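Local atomic coordinates of isomaltodextranase (Arthrobacter globiformis, PDB entry 5AWO), a protein that hydrolyses alpha-1,6-glucosidic linkages in dextran-like polysaccharides, removing successive isomaltose units from the non-reducing ends of the chains. Residues A[21-26]-A[511-516]; A[533-538]-A[568-573]. One frame throughout, in Å; residues are numbered along the deposited sequence.

Contact 1. Residues A[21-26]-A[511-516]; sequences PLRLAS and SADPLV
Asp513 OD2 is gripped by two donors: the backbone N of Arg23 at 2.7 Å, in a nearly straight bond from above the carboxylate plane, and a water that donates to it, also at 2.7 Å. The other oxygen, OD1, receives two N-H groups of the Arg23 side chain: a bond of 2.8 Å from NH2, the core of a salt bridge, and a weak one from NE. NH2 reaches the syn side of the carboxylate, yet the two flat groups are turned 55° apart, so this is a skewed pairing and not a flat two-pronged one. One aspartate thus holds both the main chain and the side chain of one arginine, and the Asp513 N to Arg23 O bond of 3.1 Å ties the backbones the other way. The bend of the arginine at chi3 (-67°) brings the guanidinium back to the carboxylate and lays one of its faces over the carbonyl of Ser511. A further water bridges the carbonyls Arg23 O and Asp513 O, donating to both. With the cation so near, Asp513 is probably ionised although it is buried.

The leucines form one apolar patch. Leu24 CD2 meets Leu515 CD2 at 3.6 Å, the side chains crossing at about a right angle, and CD1 of Leu22 rests on Leu515 CB at 4.0 Å. Ala25 CB against Ala512 CB is a separate touch.

The contact joins the N-terminal segment, in the loop between strand 17-18 and helix 30-34, to the start of strand 515-522 in the carbohydrate-binding module. Leu515 bonds through its backbone to Gly484 and packs on Thr590 of strand 585-592, while the hydroxyl of Ser26 bonds Gly309 O in the loop before strand 312-314 of the catalytic barrel.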
ATOM      1  N   PRO A  21      -1.063  22.792  11.967  1.00 24.35           N
ATOM      2  CA  PRO A  21      -1.080  21.538  11.191  1.00 24.34           C
ATOM      3  C   PRO A  21      -2.210  20.616  11.625  1.00 24.62           C
ATOM      4  O   PRO A  21      -2.624  20.613  12.782  1.00 25.75           O
ATOM      5  CB  PRO A  21       0.295  20.933  11.485  1.00 24.28           C
ATOM      6  CG  PRO A  21       0.680  21.479  12.814  1.00 24.79           C
ATOM      7  CD  PRO A  21       0.131  22.882  12.825  1.00 25.20           C
ATOM      8  N   LEU A  22      -2.720  19.830  10.676  1.00 22.65           N
ATOM      9  CA  LEU A  22      -3.660  18.758  10.989  1.00 22.99           C
ATOM     10  C   LEU A  22      -2.938  17.664  11.782  1.00 20.39           C
ATOM     11  O   LEU A  22      -1.745  17.440  11.579  1.00 22.74           O
ATOM     12  CB  LEU A  22      -4.183  18.148   9.684  1.00 22.46           C
ATOM     13  CG  LEU A  22      -5.053  19.024   8.787  1.00 24.08           C
ATOM     14  CD1 LEU A  22      -5.556  18.196   7.618  1.00 25.65           C
ATOM     15  CD2 LEU A  22      -6.226  19.624   9.546  1.00 24.85           C
ATOM     16  N   ARG A  23      -3.651  17.027  12.697  1.00 21.88           N
ATOM     17  CA  ARG A  23      -3.174  15.852  13.406  1.00 21.95           C
ATOM     18  C   ARG A  23      -3.332  14.613  12.514  1.00 21.55           C
ATOM     19  O   ARG A  23      -4.444  14.327  12.047  1.00 21.96           O
ATOM     20  CB  ARG A  23      -3.986  15.617  14.675  1.00 24.30           C
ATOM     21  CG  ARG A  23      -3.817  16.701  15.743  1.00 26.80           C
ATOM     22  CD  ARG A  23      -4.762  16.436  16.893  1.00 29.79           C
ATOM     23  NE  ARG A  23      -6.151  16.610  16.467  1.00 32.64           N
ATOM     24  CZ  ARG A  23      -7.221  16.203  17.140  1.00 35.84           C
ATOM     25  NH1 ARG A  23      -7.101  15.566  18.302  1.00 38.40           N
ATOM     26  NH2 ARG A  23      -8.432  16.426  16.635  1.00 39.36           N
ATOM     27  N   LEU A  24      -2.232  13.898  12.336  1.00 20.92           N
ATOM     28  CA  LEU A  24      -2.210  12.713  11.458  1.00 20.43           C
ATOM     29  C   LEU A  24      -2.246  11.413  12.239  1.00 21.43           C
ATOM     30  O   LEU A  24      -1.843  11.357  13.396  1.00 23.02           O
ATOM     31  CB  LEU A  24      -0.957  12.752  10.599  1.00 21.40           C
ATOM     32  CG  LEU A  24      -0.783  14.020   9.730  1.00 22.32           C
ATOM     33  CD1 LEU A  24       0.466  13.942   8.878  1.00 23.65           C
ATOM     34  CD2 LEU A  24      -1.994  14.238   8.854  1.00 22.04           C
ATOM     35  N   ALA A  25      -2.717  10.355  11.570  1.00 20.13           N
ATOM     36  CA  ALA A  25      -2.775   9.024  12.130  1.00 19.98           C
ATOM     37  C   ALA A  25      -2.094   7.976  11.225  1.00 17.95           C
ATOM     38  O   ALA A  25      -2.306   6.780  11.411  1.00 18.55           O
ATOM     39  CB  ALA A  25      -4.215   8.639  12.409  1.00 20.90           C
ATOM     40  N   SER A  26      -1.291   8.426  10.265  1.00 16.91           N
ATOM     41  CA  SER A  26      -0.538   7.507   9.412  1.00 16.84           C
ATOM     42  C   SER A  26       0.944   7.808   9.449  1.00 16.84           C
ATOM     43  O   SER A  26       1.356   8.932   9.772  1.00 17.48           O
ATOM     44  CB  SER A  26      -1.055   7.577   7.977  1.00 17.00           C
ATOM     45  OG  SER A  26      -0.648   8.774   7.324  1.00 17.22           O
ATOM     46  N   SER A 511      -8.347  11.100  17.864  1.00 42.09           N
ATOM     47  CA  SER A 511      -7.091  11.850  17.898  1.00 41.29           C
ATOM     48  C   SER A 511      -6.586  12.286  16.518  1.00 37.97           C
ATOM     49  O   SER A 511      -5.503  12.868  16.410  1.00 38.62           O
ATOM     50  CB  SER A 511      -6.014  11.007  18.578  1.00 42.24           C
ATOM     51  OG  SER A 511      -5.696   9.878  17.782  1.00 46.43           O
ATOM     52  N   ALA A 512      -7.344  11.990  15.465  1.00 32.34           N
ATOM     53  CA  ALA A 512      -6.958  12.389  14.112  1.00 28.48           C
ATOM     54  C   ALA A 512      -7.977  13.359  13.518  1.00 25.25           C
ATOM     55  O   ALA A 512      -9.152  13.348  13.870  1.00 27.44           O
ATOM     56  CB  ALA A 512      -6.825  11.170  13.210  1.00 28.52           C
ATOM     57  N   ASP A 513      -7.502  14.177  12.603  1.00 23.69           N
ATOM     58  CA  ASP A 513      -8.349  15.082  11.861  1.00 22.96           C
ATOM     59  C   ASP A 513      -8.727  14.461  10.514  1.00 21.56           C
ATOM     60  O   ASP A 513      -7.854  14.025   9.767  1.00 21.79           O
ATOM     61  CB  ASP A 513      -7.615  16.394  11.640  1.00 22.91           C
ATOM     62  CG  ASP A 513      -7.323  17.119  12.951  1.00 23.04           C
ATOM     63  OD1 ASP A 513      -8.142  16.977  13.880  1.00 23.76           O
ATOM     64  OD2 ASP A 513      -6.253  17.752  13.038  1.00 23.32           O
ATOM     65  N   PRO A 514     -10.016  14.455  10.179  1.00 20.02           N
ATOM     66  CA  PRO A 514     -10.379  13.908   8.852  1.00 20.47           C
ATOM     67  C   PRO A 514      -9.784  14.722   7.724  1.00 21.33           C
ATOM     68  O   PRO A 514      -9.695  15.954   7.810  1.00 21.27           O
ATOM     69  CB  PRO A 514     -11.901  13.993   8.825  1.00 21.64           C
ATOM     70  CG  PRO A 514     -12.348  14.519  10.123  1.00 22.87           C
ATOM     71  CD  PRO A 514     -11.178  14.974  10.920  1.00 21.65           C
ATOM     72  N   LEU A 515      -9.352  14.044   6.662  1.00 19.37           N
ATOM     73  CA  LEU A 515      -8.695  14.721   5.564  1.00 19.01           C
ATOM     74  C   LEU A 515      -8.834  13.951   4.250  1.00 19.54           C
ATOM     75  O   LEU A 515      -9.168  12.757   4.239  1.00 19.86           O
ATOM     76  CB  LEU A 515      -7.205  14.980   5.879  1.00 19.67           C
ATOM     77  CG  LEU A 515      -6.312  13.744   6.162  1.00 20.31           C
ATOM     78  CD1 LEU A 515      -5.837  13.026   4.886  1.00 20.66           C
ATOM     79  CD2 LEU A 515      -5.110  14.089   7.046  1.00 21.53           C
ATOM     80  N   VAL A 516      -8.539  14.668   3.179  1.00 18.73           N
ATOM     81  CA  VAL A 516      -8.442  14.127   1.818  1.00 18.79           C
ATOM     82  C   VAL A 516      -7.155  14.617   1.213  1.00 19.86           C
ATOM     83  O   VAL A 516      -6.786  15.794   1.350  1.00 19.86           O
ATOM     84  CB  VAL A 516      -9.615  14.562   0.922  1.00 19.26           C
ATOM     85  CG1 VAL A 516      -9.482  13.991  -0.486  1.00 20.14           C
ATOM     86  CG2 VAL A 516     -10.930  14.137   1.535  1.00 20.10           C
TER
HETATM   87  O   HOH W   1      -5.600  12.674  10.176  1.00 22.52           O
HETATM   88  O   HOH W   2      -6.479  19.637  14.973  1.00 27.73           O

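Contact 2. Residues A[533-538]-A[568-573]; sequences RYANAT and ATWDTW
Arg533, near the end of strand 526-535 in the CBM35 beta-sandwich, lays its guanidinium over Trp573, which follows the type I turn Thr569-Thr572. The arginine chain is extended from CG to NE, and its NH2 comes within 3.4 Å of Trp573 CB. Guanidinium and indole are 17° from parallel but offset, with NH1 over one ring face; the polar end of the arginine is also held by Gly495 O. The carbonyl O of Tyr534 receives a CA-H...O contact from Trp573 CA at 3.3 Å. Ala535 covers the indole face opposite the arginine, its CB standing 3.9 Å from the centroid of the six-membered ring in a CH-pi contact, so Trp573 is sandwiched between alternate residues of one strand.

At Asn536 the strand gives way to an Asx turn: OD1 accepts hydrogen bonds from both N and OG1 of Thr538, the hydroxyl bond lying in the carbonyl plane on a lone pair. A water accepts from Asn536 N and donates to Thr569 O and Thr572 O, linking the type I turn to the residue after the strand. The chi1 of Trp570 (-78°, CG anti to the carbonyl carbon) swings one indole face against the backbone at Asn536 and Ala537. The methyl of Ala537 sits squarely over its five-membered ring, CB 3.5 Å from the centroid and 1° off the ring normal. A serine in place of this tryptophan would probably uncover that methyl and the backbone at 536-537, and leave the ring of His493, which meets the indole, without its partner. Last, Thr538 CG2 lies 4.0 Å from Trp570 CZ2.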
ATOM      1  N   ARG A 533     -15.434  22.136  -5.025  1.00 26.85           N
ATOM      2  CA  ARG A 533     -16.877  21.944  -5.053  1.00 25.82           C
ATOM      3  C   ARG A 533     -17.286  21.231  -3.780  1.00 28.29           C
ATOM      4  O   ARG A 533     -16.767  20.142  -3.474  1.00 24.90           O
ATOM      5  CB  ARG A 533     -17.376  21.182  -6.295  1.00 27.09           C
ATOM      6  CG  ARG A 533     -18.888  21.223  -6.451  1.00 27.29           C
ATOM      7  CD  ARG A 533     -19.373  20.701  -7.795  1.00 28.65           C
ATOM      8  NE  ARG A 533     -20.777  21.051  -8.049  1.00 27.06           N
ATOM      9  CZ  ARG A 533     -21.829  20.239  -7.966  1.00 27.82           C
ATOM     10  NH1 ARG A 533     -21.703  18.953  -7.646  1.00 27.53           N
ATOM     11  NH2 ARG A 533     -23.041  20.698  -8.237  1.00 29.90           N
ATOM     12  N   TYR A 534     -18.225  21.828  -3.055  1.00 25.91           N
ATOM     13  CA  TYR A 534     -18.516  21.439  -1.684  1.00 26.90           C
ATOM     14  C   TYR A 534     -20.002  21.609  -1.350  1.00 25.56           C
ATOM     15  O   TYR A 534     -20.728  22.315  -2.059  1.00 27.66           O
ATOM     16  CB  TYR A 534     -17.684  22.307  -0.721  1.00 26.65           C
ATOM     17  CG  TYR A 534     -18.282  23.692  -0.540  1.00 28.53           C
ATOM     18  CD1 TYR A 534     -18.037  24.700  -1.464  1.00 29.11           C
ATOM     19  CD2 TYR A 534     -19.141  23.959   0.516  1.00 29.60           C
ATOM     20  CE1 TYR A 534     -18.607  25.962  -1.319  1.00 29.54           C
ATOM     21  CE2 TYR A 534     -19.719  25.215   0.664  1.00 30.33           C
ATOM     22  CZ  TYR A 534     -19.451  26.198  -0.264  1.00 31.83           C
ATOM     23  OH  TYR A 534     -20.033  27.453  -0.119  1.00 30.64           O
ATOM     24  N   ALA A 535     -20.446  20.955  -0.283  1.00 25.37           N
ATOM     25  CA  ALA A 535     -21.738  21.237   0.364  1.00 25.52           C
ATOM     26  C   ALA A 535     -21.464  21.635   1.830  1.00 26.93           C
ATOM     27  O   ALA A 535     -20.502  21.160   2.447  1.00 25.45           O
ATOM     28  CB  ALA A 535     -22.656  20.038   0.309  1.00 24.61           C
ATOM     29  N   ASN A 536     -22.303  22.524   2.367  1.00 27.06           N
ATOM     30  CA  ASN A 536     -22.231  22.953   3.773  1.00 26.52           C
ATOM     31  C   ASN A 536     -23.555  23.575   4.185  1.00 26.90           C
ATOM     32  O   ASN A 536     -23.819  24.727   3.843  1.00 30.53           O
ATOM     33  CB  ASN A 536     -21.128  23.989   3.981  1.00 27.07           C
ATOM     34  CG  ASN A 536     -21.230  24.708   5.330  1.00 25.58           C
ATOM     35  OD1 ASN A 536     -21.840  24.206   6.265  1.00 28.05           O
ATOM     36  ND2 ASN A 536     -20.626  25.872   5.418  1.00 27.84           N
ATOM     37  N   ALA A 537     -24.373  22.802   4.874  1.00 27.03           N
ATOM     38  CA  ALA A 537     -25.648  23.284   5.405  1.00 29.70           C
ATOM     39  C   ALA A 537     -25.608  23.254   6.919  1.00 28.28           C
ATOM     40  O   ALA A 537     -26.568  22.856   7.549  1.00 32.13           O
ATOM     41  CB  ALA A 537     -26.801  22.443   4.889  1.00 29.10           C
ATOM     42  N   THR A 538     -24.477  23.653   7.489  1.00 29.46           N
ATOM     43  CA  THR A 538     -24.349  23.743   8.946  1.00 31.33           C
ATOM     44  C   THR A 538     -25.069  24.970   9.520  1.00 34.28           C
ATOM     45  O   THR A 538     -25.249  25.058  10.733  1.00 35.81           O
ATOM     46  CB  THR A 538     -22.889  23.836   9.394  1.00 29.41           C
ATOM     47  OG1 THR A 538     -22.258  24.942   8.754  1.00 30.06           O
ATOM     48  CG2 THR A 538     -22.136  22.519   9.071  1.00 29.05           C
ATOM     49  N   ALA A 568     -28.233  26.461   1.651  1.00 32.16           N
ATOM     50  CA  ALA A 568     -29.555  26.205   2.209  1.00 34.01           C
ATOM     51  C   ALA A 568     -29.767  24.783   2.686  1.00 33.71           C
ATOM     52  O   ALA A 568     -30.369  24.553   3.734  1.00 34.01           O
ATOM     53  CB  ALA A 568     -30.632  26.570   1.193  1.00 35.74           C
ATOM     54  N   THR A 569     -29.301  23.818   1.899  1.00 31.45           N
ATOM     55  CA  THR A 569     -29.547  22.427   2.223  1.00 30.61           C
ATOM     56  C   THR A 569     -28.282  21.645   1.902  1.00 27.45           C
ATOM     57  O   THR A 569     -27.417  22.134   1.200  1.00 27.40           O
ATOM     58  CB  THR A 569     -30.698  21.846   1.391  1.00 31.67           C
ATOM     59  OG1 THR A 569     -30.288  21.749   0.027  1.00 32.38           O
ATOM     60  CG2 THR A 569     -31.978  22.730   1.477  1.00 33.25           C
ATOM     61  N   TRP A 570     -28.200  20.447   2.447  1.00 29.47           N
ATOM     62  CA  TRP A 570     -27.090  19.541   2.151  1.00 29.60           C
ATOM     63  C   TRP A 570     -27.085  19.066   0.690  1.00 31.26           C
ATOM     64  O   TRP A 570     -26.048  18.594   0.229  1.00 30.22           O
ATOM     65  CB  TRP A 570     -27.093  18.354   3.122  1.00 29.83           C
ATOM     66  CG  TRP A 570     -26.532  18.723   4.483  1.00 29.62           C
ATOM     67  CD1 TRP A 570     -27.226  18.796   5.661  1.00 30.64           C
ATOM     68  CD2 TRP A 570     -25.178  19.085   4.791  1.00 28.64           C
ATOM     69  NE1 TRP A 570     -26.384  19.181   6.678  1.00 30.05           N
ATOM     70  CE2 TRP A 570     -25.126  19.371   6.177  1.00 28.99           C
ATOM     71  CE3 TRP A 570     -24.002  19.205   4.034  1.00 27.42           C
ATOM     72  CZ2 TRP A 570     -23.944  19.752   6.817  1.00 27.65           C
ATOM     73  CZ3 TRP A 570     -22.840  19.575   4.664  1.00 27.66           C
ATOM     74  CH2 TRP A 570     -22.812  19.848   6.045  1.00 27.44           C
ATOM     75  N   ASP A 571     -28.214  19.216  -0.022  1.00 31.86           N
ATOM     76  CA  ASP A 571     -28.321  18.964  -1.485  1.00 35.00           C
ATOM     77  C   ASP A 571     -27.847  20.122  -2.371  1.00 31.62           C
ATOM     78  O   ASP A 571     -27.886  20.017  -3.597  1.00 33.22           O
ATOM     79  CB  ASP A 571     -29.782  18.717  -1.895  1.00 39.20           C
ATOM     80  CG  ASP A 571     -30.368  17.475  -1.300  1.00 41.58           C
ATOM     81  OD1 ASP A 571     -29.666  16.786  -0.528  1.00 44.82           O
ATOM     82  OD2 ASP A 571     -31.553  17.197  -1.599  1.00 41.80           O
ATOM     83  N   THR A 572     -27.457  21.239  -1.768  1.00 30.42           N
ATOM     84  CA  THR A 572     -26.935  22.373  -2.499  1.00 29.33           C
ATOM     85  C   THR A 572     -25.412  22.316  -2.542  1.00 29.50           C
ATOM     86  O   THR A 572     -24.779  22.116  -1.509  1.00 29.01           O
ATOM     87  CB  THR A 572     -27.371  23.703  -1.826  1.00 31.10           C
ATOM     88  OG1 THR A 572     -28.768  23.638  -1.526  1.00 30.49           O
ATOM     89  CG2 THR A 572     -27.114  24.880  -2.720  1.00 30.70           C
ATOM     90  N   TRP A 573     -24.839  22.551  -3.721  1.00 29.74           N
ATOM     91  CA  TRP A 573     -23.397  22.524  -3.923  1.00 29.30           C
ATOM     92  C   TRP A 573     -22.896  23.882  -4.396  1.00 29.22           C
ATOM     93  O   TRP A 573     -23.528  24.541  -5.244  1.00 34.32           O
ATOM     94  CB  TRP A 573     -23.023  21.409  -4.936  1.00 28.16           C
ATOM     95  CG  TRP A 573     -23.477  20.049  -4.458  1.00 27.58           C
ATOM     96  CD1 TRP A 573     -24.693  19.493  -4.618  1.00 26.84           C
ATOM     97  CD2 TRP A 573     -22.698  19.092  -3.710  1.00 26.16           C
ATOM     98  NE1 TRP A 573     -24.749  18.254  -4.009  1.00 27.09           N
ATOM     99  CE2 TRP A 573     -23.529  17.989  -3.449  1.00 25.20           C
ATOM    100  CE3 TRP A 573     -21.391  19.075  -3.232  1.00 24.77           C
ATOM    101  CZ2 TRP A 573     -23.091  16.871  -2.726  1.00 25.43           C
ATOM    102  CZ3 TRP A 573     -20.962  17.978  -2.513  1.00 24.52           C
ATOM    103  CH2 TRP A 573     -21.804  16.897  -2.266  1.00 24.01           C
TER
HETATM  104  O   HOH W   3     -24.127  23.461  -8.178  1.00 46.89           O
HETATM  105  O   HOH W   4     -24.585  22.806   1.097  1.00 26.63           O

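How the contacts relate
From the N terminus, strand 17-18 already pairs with strand 555-564 of the binding module, and contact 1 continues that attachment at 21-26, just before the chain enters the catalytic barrel. It closes at 511-516, across a loop of 484 residues that takes in the whole barrel, the beta-sandwich after it and the first strands of the binding module. Contact 2 follows in series: 533-538 and 568-573 close a loop of 29 residues within that module, fixing a turn to a strand end, with no crossing or nesting. Strand 515-522, where contact 1 ends, leads into strand 526-535, which carries contact 2. The centres are about 23 Å apart and the nearest atoms about 10 Å.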